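Local atomic coordinates of putative bacterial transcription regulation protein (Staphylococcus aureus, PDB entry 3LUR), a protein that is probably a transcription regulator, built on an effector-binding domain that may recognise small-molecule ligands. Residues A[19-24]-A[28-33]; A[108-113]-A[136-141]. One frame throughout, in Å; residues are numbered along the deposited sequence.

Interaction 1. Residues A[19-24]-A[28-33]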
loop_
_atom_site.group_PDB
_atom_site.type_symbol
_atom_site.label_atom_id
_atom_site.label_comp_id
_atom_site.label_asym_id
_atom_site.label_seq_id
_atom_site.Cartn_x
_atom_site.Cartn_y
_atom_site.Cartn_z
ATOM N N GLU A 19 8.065 4.292 -7.412
ATOM C CA GLU A 19 9.254 5.120 -7.137
ATOM C C GLU A 19 10.100 4.321 -6.153
ATOM O O GLU A 19 9.557 3.642 -5.308
ATOM C CB GLU A 19 8.895 6.485 -6.572
ATOM C CG GLU A 19 8.397 7.421 -7.640
ATOM C CD GLU A 19 8.300 8.877 -7.186
ATOM O OE1 GLU A 19 8.468 9.178 -5.973
ATOM O OE2 GLU A 19 8.028 9.717 -8.056
ATOM N N THR A 20 11.420 4.373 -6.302
ATOM C CA THR A 20 12.298 3.615 -5.437
ATOM C C THR A 20 13.133 4.595 -4.652
ATOM O O THR A 20 13.667 5.558 -5.206
ATOM C CB THR A 20 13.186 2.651 -6.240
ATOM O OG1 THR A 20 12.355 1.756 -6.979
ATOM C CG2 THR A 20 14.133 1.827 -5.315
ATOM N N TYR A 21 13.210 4.351 -3.352
ATOM C CA TYR A 21 13.965 5.189 -2.457
ATOM C C TYR A 21 15.085 4.386 -1.811
ATOM O O TYR A 21 15.058 3.138 -1.799
ATOM C CB TYR A 21 13.029 5.733 -1.409
ATOM C CG TYR A 21 11.782 6.312 -2.021
ATOM C CD1 TYR A 21 11.823 7.508 -2.701
ATOM C CD2 TYR A 21 10.553 5.656 -1.908
ATOM C CE1 TYR A 21 10.673 8.053 -3.262
ATOM C CE2 TYR A 21 9.414 6.190 -2.451
ATOM C CZ TYR A 21 9.485 7.391 -3.130
ATOM O OH TYR A 21 8.353 7.934 -3.674
ATOM N N GLU A 22 16.053 5.114 -1.270
ATOM C CA GLU A 22 17.263 4.521 -0.683
ATOM C C GLU A 22 16.974 3.523 0.437
ATOM O O GLU A 22 17.657 2.504 0.564
ATOM C CB GLU A 22 18.216 5.632 -0.194
ATOM N N ASN A 23 15.956 3.816 1.233
ATOM C CA ASN A 23 15.549 2.970 2.350
ATOM C C ASN A 23 14.172 3.390 2.883
ATOM O O ASN A 23 13.531 4.316 2.345
ATOM C CB ASN A 23 16.598 3.052 3.462
ATOM C CG ASN A 23 16.908 4.485 3.850
ATOM O OD1 ASN A 23 16.008 5.308 3.984
ATOM N ND2 ASN A 23 18.182 4.792 4.016
ATOM N N GLY A 24 13.712 2.692 3.918
ATOM C CA GLY A 24 12.419 2.951 4.541
ATOM C C GLY A 24 12.161 4.376 4.998
ATOM O O GLY A 24 11.072 4.910 4.763
ATOM N N GLN A 28 9.506 7.430 3.434
ATOM C CA GLN A 28 8.505 8.184 4.228
ATOM C C GLN A 28 8.549 9.670 3.929
ATOM O O GLN A 28 7.516 10.340 3.932
ATOM C CB GLN A 28 8.769 8.052 5.729
ATOM C CG GLN A 28 8.610 6.694 6.354
ATOM C CD GLN A 28 9.189 6.664 7.791
ATOM O OE1 GLN A 28 9.396 5.594 8.366
ATOM N NE2 GLN A 28 9.490 7.850 8.349
ATOM N N GLN A 29 9.750 10.189 3.696
ATOM C CA GLN A 29 9.929 11.611 3.447
ATOM C C GLN A 29 9.572 12.033 2.030
ATOM O O GLN A 29 9.376 13.210 1.794
ATOM C CB GLN A 29 11.362 12.035 3.806
ATOM C CG GLN A 29 11.647 11.829 5.289
ATOM C CD GLN A 29 13.069 12.156 5.683
ATOM O OE1 GLN A 29 13.699 13.077 5.137
ATOM N NE2 GLN A 29 13.589 11.408 6.660
ATOM N N HIS A 30 9.444 11.068 1.107
ATOM C CA HIS A 30 9.095 11.354 -0.296
ATOM C C HIS A 30 7.673 10.949 -0.706
ATOM O O HIS A 30 7.124 11.461 -1.690
ATOM C CB HIS A 30 10.051 10.619 -1.214
ATOM C CG HIS A 30 11.411 11.214 -1.250
ATOM N ND1 HIS A 30 12.422 10.809 -0.404
ATOM C CD2 HIS A 30 11.926 12.199 -2.018
ATOM C CE1 HIS A 30 13.510 11.515 -0.663
ATOM N NE2 HIS A 30 13.234 12.363 -1.638
ATOM N N ILE A 31 7.067 10.054 0.054
ATOM C CA ILE A 31 5.787 9.501 -0.348
ATOM C C ILE A 31 4.642 10.517 -0.505
ATOM O O ILE A 31 3.896 10.441 -1.484
ATOM C CB ILE A 31 5.389 8.304 0.540
ATOM C CG1 ILE A 31 6.255 7.087 0.175
ATOM C CG2 ILE A 31 3.910 7.967 0.360
ATOM C CD1 ILE A 31 6.236 5.973 1.246
ATOM N N ALA A 32 4.499 11.469 0.419
ATOM C CA ALA A 32 3.431 12.458 0.289
ATOM C C ALA A 32 3.578 13.226 -1.031
ATOM O O ALA A 32 2.609 13.445 -1.739
ATOM C CB ALA A 32 3.437 13.434 1.467
ATOM N N GLY A 33 4.808 13.617 -1.346
ATOM C CA GLY A 33 5.100 14.339 -2.556
ATOM C C GLY A 33 4.790 13.521 -3.802
ATOM O O GLY A 33 4.363 14.068 -4.813
#
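The phenol oxygen of Y21, whose ring lies against H30 and I31, makes a 2.6 Å hydrogen bond as donor, Y21 OH to E19 OE1. It meets the anti lone pair of that oxygen, the one turned away from OE2, and E19 OE2 in turn forms a salt bridge with R37, so one carboxylate serves both tyrosine and arginine. With its hydroxyl held this way, the Y21 ring presents CE1 to H30 CB at 3.3 Å, while on the other rim CE2 lies 4.2 Å from I31 CG1. The H30 ring is nearly parallel to that of Y21, planes at 16°, yet it is slid so far along, centroids 5.3 Å apart, that overlap is slight; a chi1 of -73° sets the imidazole beside its backbone N and leaves CB nearest Y21. H30 ND1 is hydrogen-bonded to Q26 O, which helps fix the imidazole's rotation. Nearer the turn, Q28 N donates to G24 O (3.3 Å), the first-turn bond of the helix, and Q28 CG packs on the same oxygen at 3.4 Å. N23 caps this helix, its OD1 accepting from Q26 N. The contact thus lays the first turns of helix 24-41 beside the end of strand 5-21, with A27 and F34 also against Y21; the strand pairs with strand 70-77, whose Y72 touches both Y21 and I31.

Interaction 2. Residues A[108-113]-A[136-141]. With EDO (1,2-ethanediol), chain E; EDO (1,2-ethanediol), chain H.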
loop_
_atom_site.group_PDB
_atom_site.type_symbol
_atom_site.label_atom_id
_atom_site.label_comp_id
_atom_site.label_asym_id
_atom_site.label_seq_id
_atom_site.Cartn_x
_atom_site.Cartn_y
_atom_site.Cartn_z
ATOM N N LYS A 108 0.367 11.669 7.965
ATOM C CA LYS A 108 0.955 11.500 9.299
ATOM C C LYS A 108 0.412 10.305 10.074
ATOM O O LYS A 108 1.205 9.523 10.634
ATOM C CB LYS A 108 0.834 12.753 10.152
ATOM C CG LYS A 108 1.465 12.594 11.554
ATOM C CD LYS A 108 1.792 13.936 12.172
ATOM N N ALA A 109 -0.909 10.174 10.117
ATOM C CA ALA A 109 -1.522 9.099 10.896
ATOM C C ALA A 109 -1.141 7.727 10.342
ATOM O O ALA A 109 -0.999 6.779 11.094
ATOM C CB ALA A 109 -3.023 9.259 10.946
ATOM N N VAL A 110 -1.027 7.626 9.025
ATOM C CA VAL A 110 -0.654 6.386 8.358
ATOM C C VAL A 110 0.794 6.005 8.655
ATOM O O VAL A 110 1.095 4.857 8.954
ATOM C CB VAL A 110 -0.861 6.476 6.863
ATOM C CG1 VAL A 110 -0.516 5.117 6.202
ATOM C CG2 VAL A 110 -2.296 6.876 6.557
ATOM N N GLN A 111 1.675 6.994 8.617
ATOM C CA GLN A 111 3.062 6.697 8.906
ATOM C C GLN A 111 3.253 6.368 10.391
ATOM O O GLN A 111 4.020 5.437 10.708
ATOM C CB GLN A 111 3.970 7.792 8.375
ATOM C CG GLN A 111 3.857 7.869 6.841
ATOM C CD GLN A 111 4.852 8.811 6.201
ATOM O OE1 GLN A 111 5.581 9.530 6.887
ATOM N NE2 GLN A 111 4.902 8.795 4.870
ATOM N N GLN A 112 2.517 7.032 11.285
ATOM C CA GLN A 112 2.566 6.690 12.715
ATOM C C GLN A 112 2.113 5.267 12.920
ATOM O O GLN A 112 2.763 4.481 13.622
ATOM C CB GLN A 112 1.677 7.601 13.545
ATOM C CG GLN A 112 1.857 7.455 15.100
ATOM C CD GLN A 112 1.052 6.311 15.783
ATOM O OE1 GLN A 112 0.118 5.687 15.196
ATOM N NE2 GLN A 112 1.380 6.072 17.055
ATOM N N LYS A 113 0.990 4.917 12.303
ATOM C CA LYS A 113 0.464 3.574 12.468
ATOM C C LYS A 113 1.371 2.535 11.848
ATOM O O LYS A 113 1.524 1.445 12.389
ATOM C CB LYS A 113 -0.930 3.450 11.861
ATOM C CG LYS A 113 -1.621 2.104 12.168
ATOM C CD LYS A 113 -1.957 1.948 13.647
ATOM C CE LYS A 113 -2.669 0.637 13.895
ATOM N NZ LYS A 113 -3.395 0.612 15.156
ATOM N N GLU A 136 -0.921 0.125 2.018
ATOM C CA GLU A 136 -1.910 1.007 2.582
ATOM C C GLU A 136 -3.044 0.997 1.569
ATOM O O GLU A 136 -2.795 1.063 0.368
ATOM C CB GLU A 136 -1.327 2.424 2.678
ATOM C CG GLU A 136 -0.062 2.500 3.487
ATOM C CD GLU A 136 0.878 3.615 3.067
ATOM O OE1 GLU A 136 0.522 4.495 2.254
ATOM O OE2 GLU A 136 1.997 3.603 3.566
ATOM N N LEU A 137 -4.273 0.942 2.030
ATOM C CA LEU A 137 -5.403 0.964 1.126
ATOM C C LEU A 137 -6.280 2.146 1.509
ATOM O O LEU A 137 -6.772 2.251 2.667
ATOM C CB LEU A 137 -6.168 -0.355 1.174
ATOM C CG LEU A 137 -7.391 -0.494 0.251
ATOM C CD1 LEU A 137 -6.951 -0.458 -1.245
ATOM C CD2 LEU A 137 -8.219 -1.741 0.562
ATOM N N TYR A 138 -6.494 3.022 0.525
ATOM C CA TYR A 138 -7.237 4.293 0.710
ATOM C C TYR A 138 -8.601 4.331 0.022
ATOM O O TYR A 138 -8.694 4.364 -1.194
ATOM C CB TYR A 138 -6.397 5.454 0.181
ATOM C CG TYR A 138 -5.071 5.630 0.881
ATOM C CD1 TYR A 138 -4.986 6.325 2.070
ATOM C CD2 TYR A 138 -3.902 5.105 0.353
ATOM C CE1 TYR A 138 -3.781 6.486 2.709
ATOM C CE2 TYR A 138 -2.710 5.250 0.975
ATOM C CZ TYR A 138 -2.649 5.931 2.172
ATOM O OH TYR A 138 -1.436 6.066 2.809
ATOM N N GLN A 139 -9.651 4.297 0.829
ATOM C CA GLN A 139 -11.009 4.473 0.379
ATOM C C GLN A 139 -11.211 5.944 0.090
ATOM O O GLN A 139 -10.385 6.794 0.511
ATOM C CB GLN A 139 -11.981 4.050 1.483
ATOM C CG GLN A 139 -11.852 4.881 2.772
ATOM C CD GLN A 139 -12.789 4.419 3.859
ATOM O OE1 GLN A 139 -13.973 4.273 3.636
ATOM N NE2 GLN A 139 -12.246 4.179 5.050
ATOM N N ASP A 140 -12.292 6.252 -0.616
ATOM C CA ASP A 140 -12.634 7.615 -0.859
ATOM C C ASP A 140 -13.110 8.194 0.475
ATOM O O ASP A 140 -13.609 7.464 1.349
ATOM C CB ASP A 140 -13.721 7.725 -1.916
ATOM C CG ASP A 140 -13.807 9.102 -2.524
ATOM O OD1 ASP A 140 -12.917 9.950 -2.278
ATOM O OD2 ASP A 140 -14.743 9.327 -3.302
ATOM N N GLY A 141 -12.989 9.504 0.609
ATOM C CA GLY A 141 -13.417 10.206 1.796
ATOM C C GLY A 141 -12.582 11.474 1.966
ATOM O O GLY A 141 -11.965 11.956 0.998
HETATM C C1 EDO E . -14.155 2.849 -1.111
HETATM O O1 EDO E . -14.194 4.273 -1.337
HETATM C C2 EDO E . -15.475 2.407 -0.488
HETATM O O2 EDO E . -15.661 2.961 0.839
HETATM C C1 EDO H . -11.275 6.339 -4.126
HETATM O O1 EDO H . -10.023 6.010 -3.495
HETATM C C2 EDO H . -12.252 5.164 -3.983
HETATM O O2 EDO H . -11.862 4.066 -4.816
HETATM O O HOH W 1 2.654 6.967 3.771
#
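V110 and E136 are brought together by their first torsions: chi1 of V110 is -177°, which sets CG1 opposite the backbone N and leaves CG2 beside it, while chi1 of E136, -57°, turns CG away from its carbonyl carbon and starts an extended chain that carries the carboxylate beneath the helix. V110 CG1 then reaches E136 CD at 3.7 Å and the phenol oxygen of Y138, OH, at 3.6 Å. The second methyl, CG2, sits at the edge of the tyrosine ring near its plane, 4.1 Å from Y138 CE1. Valine and tyrosine approach from opposite directions, one off helix 108-124 and one off strand 134-138, so that the forked end of V110 straddles the hydroxyl. Y138 OH donates to E136 OE1 over 2.6 Å, coming from above the carboxylate, 49° out of its plane. The same oxygen is also bonded to Y72 OH, giving E136 OE1 two phenol partners. On the other carboxylate oxygen, water 1 makes a weak bond, 3.4 Å to E136 OE2; its link to Q111 NE2 depends on one of two side-chain conformers and is doubtful. W35 meets the Y138 ring steeply, and V110 and Y138 both rest on T150 of strand 149-156. Beyond the strand, D140 N donates to O1 of the chain E ethanediol at 2.8 Å, probably a solvent guest. A buried carboxylate gripped by two tyrosines, one packed on a tryptophan, recalls the cation-binding pockets of related effector-binding domains such as that of BmrR. One valine methyl, CG1, lies against the acid; such apolar cover would probably favour the neutral form while the two phenol bonds favour the anion, so the net shift stays open and a cationic guest only a possibility.

Interaction 1 comes first along the chain and closes before interaction 2 opens; their centres lie about 15 Å apart. Each sets a helix against the same six-stranded antiparallel barrel: helix 24-41 beside the end of strand 5-21, and helix 108-124 over strand 134-138. The helices touch, Q28 O being probably hydrogen-bonded to Q111 NE2 in the modelled conformer. Y72 of strand 70-77 bridges them on the sheet side, touching Y21 and I31 of interaction 1 and bonding E136 of interaction 2. Together the two contacts place helix 108-124 against the carboxylate and helix 24-41 against the tyrosines that bind it, consistent with a ligand pocket in an effector-binding domain.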